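Local atomic coordinates of chitin oligosaccharide binding protein NagB2 (Paenibacillus sp. FPU-7, PDB entry 7EHU), a protein that binds the chitin oligosaccharides diacetylchitobiose and triacetylchitotriose, and probably delivers them to an ABC transporter for uptake, as extracellular solute-binding proteins do. Residues L233-K237 with P414-V418; L177-K181 with L242-Y247; L49-V53 with I344-A348; Y153-F158 with G267-M271; V392-V396 with V424-N429. All blocks are in the same frame, centred on the assembly; numbering follows the deposited sequence.

Contact 1: residues L233-K237 with P414-V418; sequences LDGFK and PEKLV
The ring of F236 carries L417 on one face. The methyl CD2 of L417 sits over the ring centre, 3.7 Å from the F236 centroid and only 5° off the ring normal, a CH-pi contact. A second methyl approaches the ring obliquely: V418 CG1 lies 3.9 Å from F236 CD2. Side chains of helix 394-408, L400 and V404, also touch this phenylalanine, as does W227, so the ring is buried where several elements meet. L233 stands one turn before F236 on helix 230-244. Its CG is anti to the backbone N (chi1 170°), which carries CD1 across to P414. There L233 CD1 lies 3.6 Å from P414 CB, and it is 4.0 Å from V418 CG2. K237 CG touches the same P414 CB, at 3.8 Å, the two side chains crossing at about a right angle. Further out, K237 CD passes 3.9 Å from E415 OE2. The charged ends stay apart, with K237 NZ 5.0 Å from E415 OE2, so any attraction between the opposite charges is probably weak. P414 stands in the first turn of helix 414-430, a usual place for proline. The two short helix segments approach to 9.2 Å between axes. This is steeply inclined helix-on-helix packing, 134° between directions, with helix 394-408 filling in beside F236, in a protein of the solute-binding family.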
# COMPACT_ATOMS: atom_id res chain seq x y z
N LEU A 233 15.73 -14.66 -7.07
CA LEU A 233 15.54 -15.92 -6.37
C LEU A 233 16.08 -15.85 -4.95
O LEU A 233 15.45 -16.36 -4.02
CB LEU A 233 16.22 -17.05 -7.16
CG LEU A 233 16.31 -18.40 -6.44
CD1 LEU A 233 14.93 -18.97 -6.14
CD2 LEU A 233 17.13 -19.38 -7.26
N ASP A 234 17.21 -15.16 -4.75
CA ASP A 234 17.79 -15.02 -3.42
C ASP A 234 16.78 -14.41 -2.44
O ASP A 234 16.65 -14.87 -1.30
CB ASP A 234 19.07 -14.18 -3.49
CG ASP A 234 19.75 -14.01 -2.14
OD1 ASP A 234 20.52 -13.05 -1.97
OD2 ASP A 234 19.58 -14.88 -1.27
N GLY A 235 16.03 -13.40 -2.89
CA GLY A 235 15.02 -12.80 -2.03
C GLY A 235 13.96 -13.79 -1.59
O GLY A 235 13.52 -13.78 -0.43
N PHE A 236 13.52 -14.66 -2.50
CA PHE A 236 12.51 -15.65 -2.15
C PHE A 236 13.09 -16.75 -1.29
O PHE A 236 12.39 -17.29 -0.43
CB PHE A 236 11.85 -16.20 -3.41
CG PHE A 236 10.95 -15.20 -4.06
CD1 PHE A 236 9.71 -14.89 -3.51
CD2 PHE A 236 11.36 -14.50 -5.17
CE1 PHE A 236 8.89 -13.94 -4.09
CE2 PHE A 236 10.53 -13.55 -5.75
CZ PHE A 236 9.30 -13.27 -5.20
N LYS A 237 14.37 -17.09 -1.50
CA LYS A 237 15.04 -18.00 -0.57
C LYS A 237 15.06 -17.44 0.84
O LYS A 237 14.82 -18.17 1.81
CB LYS A 237 16.46 -18.33 -1.05
CG LYS A 237 16.45 -19.21 -2.31
CD LYS A 237 17.82 -19.70 -2.77
CE LYS A 237 18.59 -20.16 -1.55
NZ LYS A 237 19.90 -20.80 -1.68
N PRO A 414 11.38 -22.03 -3.58
CA PRO A 414 11.74 -20.76 -4.22
C PRO A 414 12.04 -20.90 -5.70
O PRO A 414 11.64 -20.05 -6.51
CB PRO A 414 12.99 -20.33 -3.44
CG PRO A 414 12.81 -20.92 -2.09
CD PRO A 414 12.16 -22.27 -2.36
N GLU A 415 12.74 -21.98 -6.06
CA GLU A 415 13.12 -22.18 -7.45
C GLU A 415 11.89 -22.38 -8.34
O GLU A 415 11.80 -21.83 -9.44
CB GLU A 415 14.04 -23.40 -7.53
CG GLU A 415 15.42 -23.21 -6.87
CD GLU A 415 15.41 -23.21 -5.34
OE1 GLU A 415 14.47 -23.76 -4.72
OE2 GLU A 415 16.39 -22.72 -4.76
N LYS A 416 10.93 -23.19 -7.88
CA LYS A 416 9.72 -23.40 -8.67
C LYS A 416 8.86 -22.14 -8.69
O LYS A 416 8.18 -21.87 -9.69
CB LYS A 416 8.96 -24.61 -8.12
CG LYS A 416 9.69 -25.95 -8.24
CD LYS A 416 9.89 -26.38 -9.67
CE LYS A 416 9.74 -27.89 -9.79
NZ LYS A 416 10.62 -28.44 -10.85
N LEU A 417 8.89 -21.36 -7.61
CA LEU A 417 8.16 -20.09 -7.61
C LEU A 417 8.65 -19.18 -8.72
O LEU A 417 7.85 -18.64 -9.50
CB LEU A 417 8.28 -19.41 -6.25
CG LEU A 417 7.56 -18.06 -6.13
CD1 LEU A 417 7.00 -17.86 -4.72
CD2 LEU A 417 8.44 -16.90 -6.52
N VAL A 418 9.97 -18.97 -8.82
CA VAL A 418 10.44 -18.01 -9.81
C VAL A 418 10.20 -18.54 -11.22
O VAL A 418 9.96 -17.76 -12.15
CB VAL A 418 11.90 -17.56 -9.58
CG1 VAL A 418 12.04 -16.76 -8.25
CG2 VAL A 418 12.88 -18.74 -9.60

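Contact 2: residues L177-K181 with L242-Y247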
# COMPACT_ATOMS: atom_id res chain seq x y z
N LEU A 177 16.21 -11.53 15.25
CA LEU A 177 15.24 -12.60 15.11
C LEU A 177 15.63 -13.80 15.96
O LEU A 177 14.78 -14.41 16.62
CB LEU A 177 15.13 -13.02 13.64
CG LEU A 177 14.58 -11.94 12.71
CD1 LEU A 177 14.67 -12.38 11.26
CD2 LEU A 177 13.15 -11.56 13.04
N GLU A 178 16.93 -14.16 15.95
CA GLU A 178 17.43 -15.27 16.76
C GLU A 178 17.12 -15.04 18.23
O GLU A 178 16.67 -15.96 18.94
CB GLU A 178 18.95 -15.40 16.55
CG GLU A 178 19.35 -16.15 15.27
CD GLU A 178 20.83 -15.98 14.89
OE1 GLU A 178 21.62 -15.47 15.71
OE2 GLU A 178 21.18 -16.38 13.75
N ALA A 179 17.37 -13.83 18.72
CA ALA A 179 17.19 -13.53 20.14
C ALA A 179 15.71 -13.55 20.52
O ALA A 179 15.35 -14.01 21.62
CB ALA A 179 17.80 -12.17 20.46
N LEU A 180 14.85 -13.03 19.65
CA LEU A 180 13.42 -13.06 19.93
C LEU A 180 12.91 -14.50 19.96
O LEU A 180 12.20 -14.89 20.89
CB LEU A 180 12.67 -12.26 18.86
CG LEU A 180 12.88 -10.74 18.90
CD1 LEU A 180 12.54 -10.11 17.56
CD2 LEU A 180 12.07 -10.10 20.03
N LYS A 181 13.31 -15.30 18.96
CA LYS A 181 12.91 -16.71 18.92
C LYS A 181 13.37 -17.44 20.17
O LYS A 181 12.62 -18.25 20.73
CB LYS A 181 13.49 -17.34 17.65
CG LYS A 181 12.98 -18.75 17.28
CD LYS A 181 11.48 -18.77 16.98
CE LYS A 181 10.97 -20.16 16.64
NZ LYS A 181 11.34 -21.16 17.68
N LEU A 242 12.89 -17.28 6.50
CA LEU A 242 12.25 -16.64 7.64
C LEU A 242 11.11 -17.50 8.18
O LEU A 242 10.87 -17.54 9.39
CB LEU A 242 11.69 -15.28 7.23
CG LEU A 242 12.68 -14.17 6.91
CD1 LEU A 242 11.93 -12.95 6.40
CD2 LEU A 242 13.53 -13.80 8.12
N LYS A 243 10.35 -18.13 7.28
CA LYS A 243 9.28 -19.03 7.72
C LYS A 243 9.85 -20.32 8.30
O LYS A 243 9.39 -20.77 9.36
CB LYS A 243 8.36 -19.32 6.53
CG LYS A 243 7.15 -20.24 6.78
CD LYS A 243 6.05 -19.60 7.62
CE LYS A 243 4.91 -20.57 7.90
NZ LYS A 243 5.31 -21.70 8.81
N ASP A 244 10.86 -20.91 7.64
CA ASP A 244 11.45 -22.17 8.10
C ASP A 244 11.99 -22.04 9.52
O ASP A 244 11.94 -23.01 10.30
CB ASP A 244 12.63 -22.57 7.20
CG ASP A 244 12.18 -23.10 5.85
OD1 ASP A 244 11.01 -23.51 5.73
OD2 ASP A 244 13.01 -23.09 4.90
N LYS A 245 12.55 -20.88 9.85
CA LYS A 245 13.14 -20.64 11.16
C LYS A 245 12.10 -20.34 12.23
O LYS A 245 12.46 -20.21 13.41
CB LYS A 245 14.12 -19.45 11.05
CG LYS A 245 15.41 -19.72 10.25
CD LYS A 245 16.61 -20.00 11.14
CE LYS A 245 17.86 -20.40 10.34
NZ LYS A 245 18.34 -19.34 9.41
N GLY A 246 10.82 -20.19 11.87
CA GLY A 246 9.83 -19.75 12.83
C GLY A 246 9.84 -18.26 13.11
O GLY A 246 9.27 -17.81 14.11
N TYR A 247 10.47 -17.47 12.25
CA TYR A 247 10.51 -16.03 12.46
C TYR A 247 9.21 -15.38 12.02
O TYR A 247 8.69 -14.50 12.71
CB TYR A 247 11.74 -15.44 11.76
CG TYR A 247 13.10 -15.95 12.23
CD1 TYR A 247 13.29 -16.44 13.53
CD2 TYR A 247 14.21 -15.90 11.39
CE1 TYR A 247 14.54 -16.86 13.96
CE2 TYR A 247 15.45 -16.34 11.81
CZ TYR A 247 15.61 -16.82 13.10
OH TYR A 247 16.83 -17.24 13.57
O HOH W 1 19.04 -17.06 11.84
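Y247 and L177 make an aromatic-on-aliphatic contact where the turn after helix 230-244 meets helix 170-182. L177 CB stands over the tyrosine ring, 3.6 Å from the Y247 centroid and nearly on the ring normal. K245 CB lies over the opposite face, so the ring is sandwiched. At its edge, in the plane, comes K181 CB, 3.9 Å from Y247 CE1. Deeper in, L177 CD1 reaches L242 CD2 at 3.6 Å and closes the apolar side. The outer end is polar. A water in the ring plane is 2.8 Å from Y247 OH and donates to E178 OE2 at 2.9 Å. K245 NZ gives this water a weak bond, while the lysine's stronger partner is D241, in a salt bridge. The turn is a Schellman motif, with G246 at a positive phi of 78°. K181, its CG anti to the backbone N (chi1 -169°), bends at chi2 and chi4 to bring CE 3.6 Å from K245 O. A CB on G246 would clash with this lysine. On the inner side, L177 and L180 rest on M271 of strand 271-275. The backbone of Y247 bonds to I188, so the turn is joined to helix 170-182 by side chains and to strand 188-189 by its backbone.

Contact 3: residues L49-V53 with I344-A348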
# COMPACT_ATOMS: atom_id res chain seq x y z
N LEU A 49 -14.57 11.01 7.44
CA LEU A 49 -14.06 12.18 6.73
C LEU A 49 -14.58 12.23 5.30
O LEU A 49 -14.99 13.29 4.80
CB LEU A 49 -12.53 12.14 6.74
CG LEU A 49 -11.78 13.34 6.19
CD1 LEU A 49 -12.18 14.61 6.93
CD2 LEU A 49 -10.29 13.12 6.30
N LEU A 50 -14.61 11.07 4.63
CA LEU A 50 -15.17 10.99 3.29
C LEU A 50 -16.64 11.40 3.29
O LEU A 50 -17.08 12.15 2.41
CB LEU A 50 -15.01 9.56 2.76
CG LEU A 50 -15.55 9.29 1.35
CD1 LEU A 50 -14.78 10.09 0.29
CD2 LEU A 50 -15.48 7.80 1.06
N GLU A 51 -17.41 10.90 4.26
CA GLU A 51 -18.83 11.25 4.37
C GLU A 51 -19.01 12.75 4.59
O GLU A 51 -19.93 13.35 4.04
CB GLU A 51 -19.48 10.45 5.50
CG GLU A 51 -19.68 8.97 5.16
CD GLU A 51 -20.08 8.11 6.35
OE1 GLU A 51 -20.02 8.60 7.50
OE2 GLU A 51 -20.41 6.93 6.14
N LYS A 52 -18.14 13.36 5.41
CA LYS A 52 -18.21 14.80 5.63
C LYS A 52 -18.00 15.56 4.32
O LYS A 52 -18.75 16.49 4.01
CB LYS A 52 -17.16 15.22 6.66
CG LYS A 52 -17.22 16.69 7.00
CD LYS A 52 -16.43 17.05 8.25
CE LYS A 52 -14.95 17.24 7.98
NZ LYS A 52 -14.30 17.98 9.12
N VAL A 53 -17.02 15.13 3.52
CA VAL A 53 -16.75 15.79 2.24
C VAL A 53 -17.93 15.60 1.30
O VAL A 53 -18.33 16.53 0.58
CB VAL A 53 -15.44 15.23 1.64
CG1 VAL A 53 -15.30 15.60 0.19
CG2 VAL A 53 -14.24 15.69 2.43
N ILE A 344 -8.63 19.04 4.65
CA ILE A 344 -8.97 17.63 4.75
C ILE A 344 -7.71 16.79 4.98
O ILE A 344 -7.67 15.90 5.83
CB ILE A 344 -9.73 17.19 3.48
CG1 ILE A 344 -11.09 17.91 3.37
CG2 ILE A 344 -9.91 15.67 3.45
CD1 ILE A 344 -12.04 17.68 4.51
N GLN A 345 -6.65 17.08 4.21
CA GLN A 345 -5.40 16.36 4.37
C GLN A 345 -4.83 16.55 5.77
O GLN A 345 -4.25 15.63 6.35
CB GLN A 345 -4.39 16.85 3.33
CG GLN A 345 -4.80 16.57 1.90
CD GLN A 345 -4.05 15.41 1.29
OE1 GLN A 345 -2.84 15.28 1.45
NE2 GLN A 345 -4.77 14.54 0.59
N GLY A 346 -4.97 17.76 6.32
CA GLY A 346 -4.46 18.03 7.65
C GLY A 346 -5.25 17.34 8.74
O GLY A 346 -4.69 16.91 9.75
N GLU A 347 -6.58 17.24 8.56
CA GLU A 347 -7.39 16.51 9.52
C GLU A 347 -7.04 15.02 9.48
O GLU A 347 -6.95 14.36 10.53
CB GLU A 347 -8.88 16.72 9.23
CG GLU A 347 -9.81 15.81 10.02
CD GLU A 347 -11.30 16.23 9.99
OE1 GLU A 347 -11.63 17.28 9.40
OE2 GLU A 347 -12.14 15.52 10.59
N ALA A 348 -6.80 14.48 8.28
CA ALA A 348 -6.41 13.08 8.14
C ALA A 348 -5.08 12.80 8.85
O ALA A 348 -4.93 11.77 9.51
CB ALA A 348 -6.33 12.69 6.66
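K52 NZ donates to E347 OE1 at 2.8 Å, a salt bridge between two helices. The bond uses the syn lone pair of E347 OE1, on the side of the other oxygen, and E347 OE2 is 3.6 Å from the same K52 NZ. The two side chains come from opposite directions. E347 is extended, while K52 bends at chi3 (83°) to bring its ammonium group to the carboxylate. Beneath the bridge lies L49. Its CD1 packs on the carboxylate carbon, 3.6 Å from E347 CD, and the two side chains slide past each other. An alanine in place of E347 would probably leave K52 without its counter-charge and uncover the CD1 methyl of L49. The other branch meets the same helix: L49 CD2 is 3.8 Å from I344 CG2 and 4.0 Å from A348 CB. One turn on, V53 CG2 meets I344 CD1 at 3.6 Å. So an apolar strip is edged by one ion pair, with K52 on the solvent-exposed side. The axes of the two short helix segments come within 11.6 Å, 160° apart in direction. At this separation the contact is made by side-chain ends, chiefly those of L49, I344 and V53. L50 turns away and packs on L34, H36 and L68 of strands 30-36 and 64-70. Helix 44-60 thus lies between helix 342-352 and the parallel strands, consistent with the alpha/beta lobe of solute-binding proteins.

Contact 4: residues Y153-F158 with G267-M271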
# COMPACT_ATOMS: atom_id res chain seq x y z
N TYR A 153 7.99 -1.99 15.13
CA TYR A 153 8.52 -2.95 16.09
C TYR A 153 8.21 -2.53 17.52
O TYR A 153 7.99 -1.36 17.83
CB TYR A 153 10.02 -3.23 15.86
CG TYR A 153 10.98 -2.25 16.48
CD1 TYR A 153 11.31 -1.06 15.84
CD2 TYR A 153 11.64 -2.55 17.67
CE1 TYR A 153 12.23 -0.20 16.38
CE2 TYR A 153 12.57 -1.68 18.22
CZ TYR A 153 12.87 -0.51 17.56
OH TYR A 153 13.79 0.33 18.11
N ASN A 154 8.16 -3.55 18.37
CA ASN A 154 7.86 -3.39 19.78
C ASN A 154 9.16 -3.22 20.55
O ASN A 154 9.96 -4.15 20.65
CB ASN A 154 7.05 -4.60 20.23
CG ASN A 154 6.57 -4.49 21.64
OD1 ASN A 154 7.28 -4.01 22.53
ND2 ASN A 154 5.32 -4.88 21.86
N THR A 155 9.37 -2.01 21.06
CA THR A 155 10.63 -1.70 21.73
C THR A 155 10.74 -2.44 23.05
O THR A 155 11.86 -2.72 23.51
CB THR A 155 10.75 -0.19 21.95
OG1 THR A 155 9.55 0.33 22.56
CG2 THR A 155 10.99 0.54 20.64
N LYS A 156 9.61 -2.76 23.68
CA LYS A 156 9.62 -3.54 24.92
C LYS A 156 10.01 -4.98 24.66
O LYS A 156 10.86 -5.53 25.36
CB LYS A 156 8.21 -3.48 25.54
CG LYS A 156 7.98 -4.01 26.94
CD LYS A 156 7.65 -5.47 26.75
CE LYS A 156 7.11 -6.18 27.96
NZ LYS A 156 6.89 -7.67 27.68
N LEU A 157 9.39 -5.62 23.67
CA LEU A 157 9.74 -7.01 23.38
C LEU A 157 11.18 -7.11 22.90
O LEU A 157 11.88 -8.07 23.24
CB LEU A 157 8.78 -7.58 22.34
CG LEU A 157 7.34 -7.79 22.80
CD1 LEU A 157 6.48 -8.22 21.62
CD2 LEU A 157 7.22 -8.81 23.95
N PHE A 158 11.64 -6.15 22.09
CA PHE A 158 13.04 -6.16 21.70
C PHE A 158 13.94 -6.11 22.93
O PHE A 158 14.87 -6.91 23.06
CB PHE A 158 13.36 -4.98 20.76
CG PHE A 158 13.20 -5.29 19.28
CD1 PHE A 158 12.10 -5.98 18.80
CD2 PHE A 158 14.15 -4.85 18.36
CE1 PHE A 158 11.94 -6.22 17.44
CE2 PHE A 158 14.00 -5.11 17.00
CZ PHE A 158 12.90 -5.81 16.54
N GLY A 267 0.70 -6.94 21.12
CA GLY A 267 1.90 -7.37 21.80
C GLY A 267 2.24 -8.83 21.67
O GLY A 267 3.03 -9.33 22.47
N GLN A 268 1.68 -9.53 20.68
CA GLN A 268 1.87 -10.96 20.53
C GLN A 268 2.95 -11.32 19.51
O GLN A 268 3.21 -12.52 19.30
CB GLN A 268 0.53 -11.64 20.18
CG GLN A 268 -0.58 -11.32 21.19
CD GLN A 268 -0.17 -11.54 22.62
OE1 GLN A 268 -0.22 -10.63 23.47
NE2 GLN A 268 0.25 -12.75 22.90
N ALA A 269 3.58 -10.34 18.87
CA ALA A 269 4.72 -10.55 18.00
C ALA A 269 5.57 -9.29 18.02
O ALA A 269 5.06 -8.20 18.28
CB ALA A 269 4.30 -10.83 16.56
N ALA A 270 6.86 -9.43 17.74
CA ALA A 270 7.79 -8.33 17.99
C ALA A 270 7.85 -7.27 16.89
O ALA A 270 8.27 -6.14 17.17
CB ALA A 270 9.20 -8.88 18.20
N MET A 271 7.46 -7.58 15.66
CA MET A 271 7.50 -6.60 14.59
C MET A 271 6.46 -6.96 13.54
O MET A 271 5.89 -8.05 13.53
CB MET A 271 8.90 -6.48 13.97
CG MET A 271 9.33 -7.71 13.21
SD MET A 271 11.11 -7.77 12.83
CE MET A 271 11.69 -8.59 14.30
O HOH W 2 4.04 -6.09 19.60
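Y153 and M271 form an antiparallel bridge as a non-hydrogen-bonded pair, their CB atoms 3.9 Å apart. The backbone bond comes next to it. N154 N donates to A270 O at 2.9 Å, with an angle of 166° at the hydrogen. Y153 CA also points a C-H at A270 O, at 3.4 Å. Capping bonds form a second group. N154 is the N-cap of helix 155-160, and L157 N gives its OD1 a bond of 2.9 Å from above the carbonyl plane. K156 N adds a weaker one. The amide is set for this by a CG anti to the backbone N (chi1 -175°). Its other end is used too: N154 ND2 donates to a water at 2.9 Å, and that water donates to A269 O at 2.7 Å. Van der Waals packing makes the third group. The L157 CD1 methyl lies against the carbonyl oxygens of G267 and A269. F158 CE1 is 3.9 Å from A270 CB, and F158 CZ is 3.8 Å from M271 CE. Y153 CD2 covers one face of the F158 ring. An alanine at F158 would probably open a gap beside A270 and leave the M271 methyl and the Y153 ring less firmly held. The site joins the end of strand 138-154 to the start of strand 271-275. L180 and F173 of helix 170-182 lie on A270 and M271 respectively, and I188 of strand 188-189 also touches M271.

Contact 5: residues V392-V396 with V424-N429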
# COMPACT_ATOMS: atom_id res chain seq x y z
N VAL A 392 3.91 -4.35 -12.68
CA VAL A 392 3.61 -5.60 -13.35
C VAL A 392 2.11 -5.70 -13.58
O VAL A 392 1.30 -5.05 -12.91
CB VAL A 392 4.14 -6.86 -12.61
CG1 VAL A 392 5.63 -6.76 -12.36
CG2 VAL A 392 3.38 -7.09 -11.32
N GLN A 393 1.75 -6.53 -14.53
CA GLN A 393 0.37 -6.69 -14.91
C GLN A 393 -0.42 -7.35 -13.77
O GLN A 393 0.14 -8.14 -13.00
CB GLN A 393 0.29 -7.57 -16.15
CG GLN A 393 0.99 -7.01 -17.40
CD GLN A 393 2.51 -7.39 -17.56
OE1 GLN A 393 3.27 -7.60 -16.57
NE2 GLN A 393 2.95 -7.48 -18.82
N PRO A 394 -1.73 -7.03 -13.64
CA PRO A 394 -2.55 -7.64 -12.58
C PRO A 394 -2.44 -9.15 -12.50
O PRO A 394 -2.36 -9.71 -11.40
CB PRO A 394 -3.96 -7.16 -12.95
CG PRO A 394 -3.73 -5.81 -13.53
CD PRO A 394 -2.46 -5.97 -14.36
N LYS A 395 -2.42 -9.83 -13.64
CA LYS A 395 -2.29 -11.28 -13.61
C LYS A 395 -0.99 -11.74 -12.95
O LYS A 395 -0.97 -12.77 -12.26
CB LYS A 395 -2.35 -11.82 -15.04
CG LYS A 395 -2.24 -13.29 -15.01
CD LYS A 395 -3.36 -14.06 -14.41
CE LYS A 395 -2.96 -15.53 -14.54
NZ LYS A 395 -2.76 -16.06 -15.88
N VAL A 396 0.10 -11.01 -13.19
CA VAL A 396 1.38 -11.34 -12.57
C VAL A 396 1.29 -11.15 -11.06
O VAL A 396 1.73 -12.00 -10.28
CB VAL A 396 2.50 -10.49 -13.21
CG1 VAL A 396 3.84 -10.70 -12.50
CG2 VAL A 396 2.64 -10.78 -14.71
N VAL A 424 4.37 -16.84 -16.23
CA VAL A 424 3.25 -15.91 -16.33
C VAL A 424 3.71 -14.55 -16.84
O VAL A 424 2.99 -13.89 -17.60
CB VAL A 424 2.41 -15.80 -15.03
CG1 VAL A 424 1.84 -17.17 -14.65
CG2 VAL A 424 3.19 -15.18 -13.88
N GLN A 425 4.93 -14.12 -16.46
CA GLN A 425 5.44 -12.83 -16.92
C GLN A 425 5.64 -12.83 -18.43
O GLN A 425 5.31 -11.85 -19.11
CB GLN A 425 6.77 -12.55 -16.23
CG GLN A 425 7.33 -11.16 -16.50
CD GLN A 425 6.43 -10.10 -15.91
OE1 GLN A 425 6.38 -9.94 -14.70
NE2 GLN A 425 5.72 -9.37 -16.76
N ASP A 426 6.21 -13.92 -18.96
CA ASP A 426 6.38 -14.05 -20.40
C ASP A 426 5.05 -14.01 -21.12
O ASP A 426 4.92 -13.36 -22.17
CB ASP A 426 7.10 -15.37 -20.72
CG ASP A 426 8.58 -15.34 -20.39
OD1 ASP A 426 9.16 -14.25 -20.30
OD2 ASP A 426 9.17 -16.43 -20.28
N GLU A 427 4.05 -14.71 -20.58
CA GLU A 427 2.71 -14.71 -21.17
C GLU A 427 2.12 -13.31 -21.17
O GLU A 427 1.55 -12.85 -22.17
CB GLU A 427 1.80 -15.70 -20.42
CG GLU A 427 2.13 -17.15 -20.76
CD GLU A 427 1.69 -18.18 -19.72
OE1 GLU A 427 1.27 -17.80 -18.60
OE2 GLU A 427 1.79 -19.39 -20.04
N ALA A 428 2.28 -12.59 -20.06
CA ALA A 428 1.72 -11.25 -19.96
C ALA A 428 2.44 -10.28 -20.89
O ALA A 428 1.81 -9.37 -21.45
CB ALA A 428 1.80 -10.75 -18.51
N ASN A 429 3.75 -10.45 -21.06
CA ASN A 429 4.51 -9.55 -21.92
C ASN A 429 4.17 -9.77 -23.38
O ASN A 429 4.20 -8.82 -24.18
CB ASN A 429 6.00 -9.75 -21.70
CG ASN A 429 6.47 -9.22 -20.34
OD1 ASN A 429 5.72 -8.53 -19.63
ND2 ASN A 429 7.71 -9.53 -19.97
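Q393 leads its side chain from CB towards helix 414-430. CG meets the methyl of A428, 4.0 Å from A428 CB. The chain bends at chi2 (89°), which lays the amide along that methyl, with Q393 CD 3.6 Å from A428 CB. The tip then splits its work. Q393 OE1 accepts from Q425 NE2 at 3.0 Å, with the donor tilted from the carbonyl plane. Q393 NE2 donates to N429 OD1 at 3.1 Å. This bond is nearly straight, 168° at the hydrogen, and it lies in the N429 carbonyl plane. The Q393 and N429 amides are nearly coplanar, 28° apart. N429 OD1 takes a second bond of 3.0 Å from Q425 NE2, which comes from above its carbonyl plane. So Q425 NE2 serves two acceptors and N429 OD1 two donors, and the three amides close into a ring. The remaining polar ends have partners in the loops: Q425 OE1 accepts from W227 NE1, and N429 ND2 donates to F220 O. V396 flanks the ring: its CG1 lies 3.4 Å from Q425 OE1, and its CG2 makes the apolar contact, 3.9 Å from A428 CB. Q393 is at the N-cap position of helix 394-408. The contact thus pairs the start of that helix with the far end of helix 414-430, the next in the chain. A221 covers Q393 and N429, while P394 leans on helix 100-107.

Contact 4 is the buried one and the only one in which a backbone hydrogen bond joins the two segments. The others are partly buried and involve helices, with a turn in contact 2 and a helix start in contact 5. Contacts 1 and 2 share helix 230-244, and contacts 1 and 5 share helix 414-430, so these two helices tie the three together. Contacts 2 and 4 also touch, through side chains of helix 170-182. Contact 3 stands apart, across the chain's centre from contacts 1, 2 and 5. Their chemistry differs. Contact 1 is almost wholly apolar, waters bridge contacts 2 and 4, contact 3 adds an ion pair and contact 5 a ring of amides.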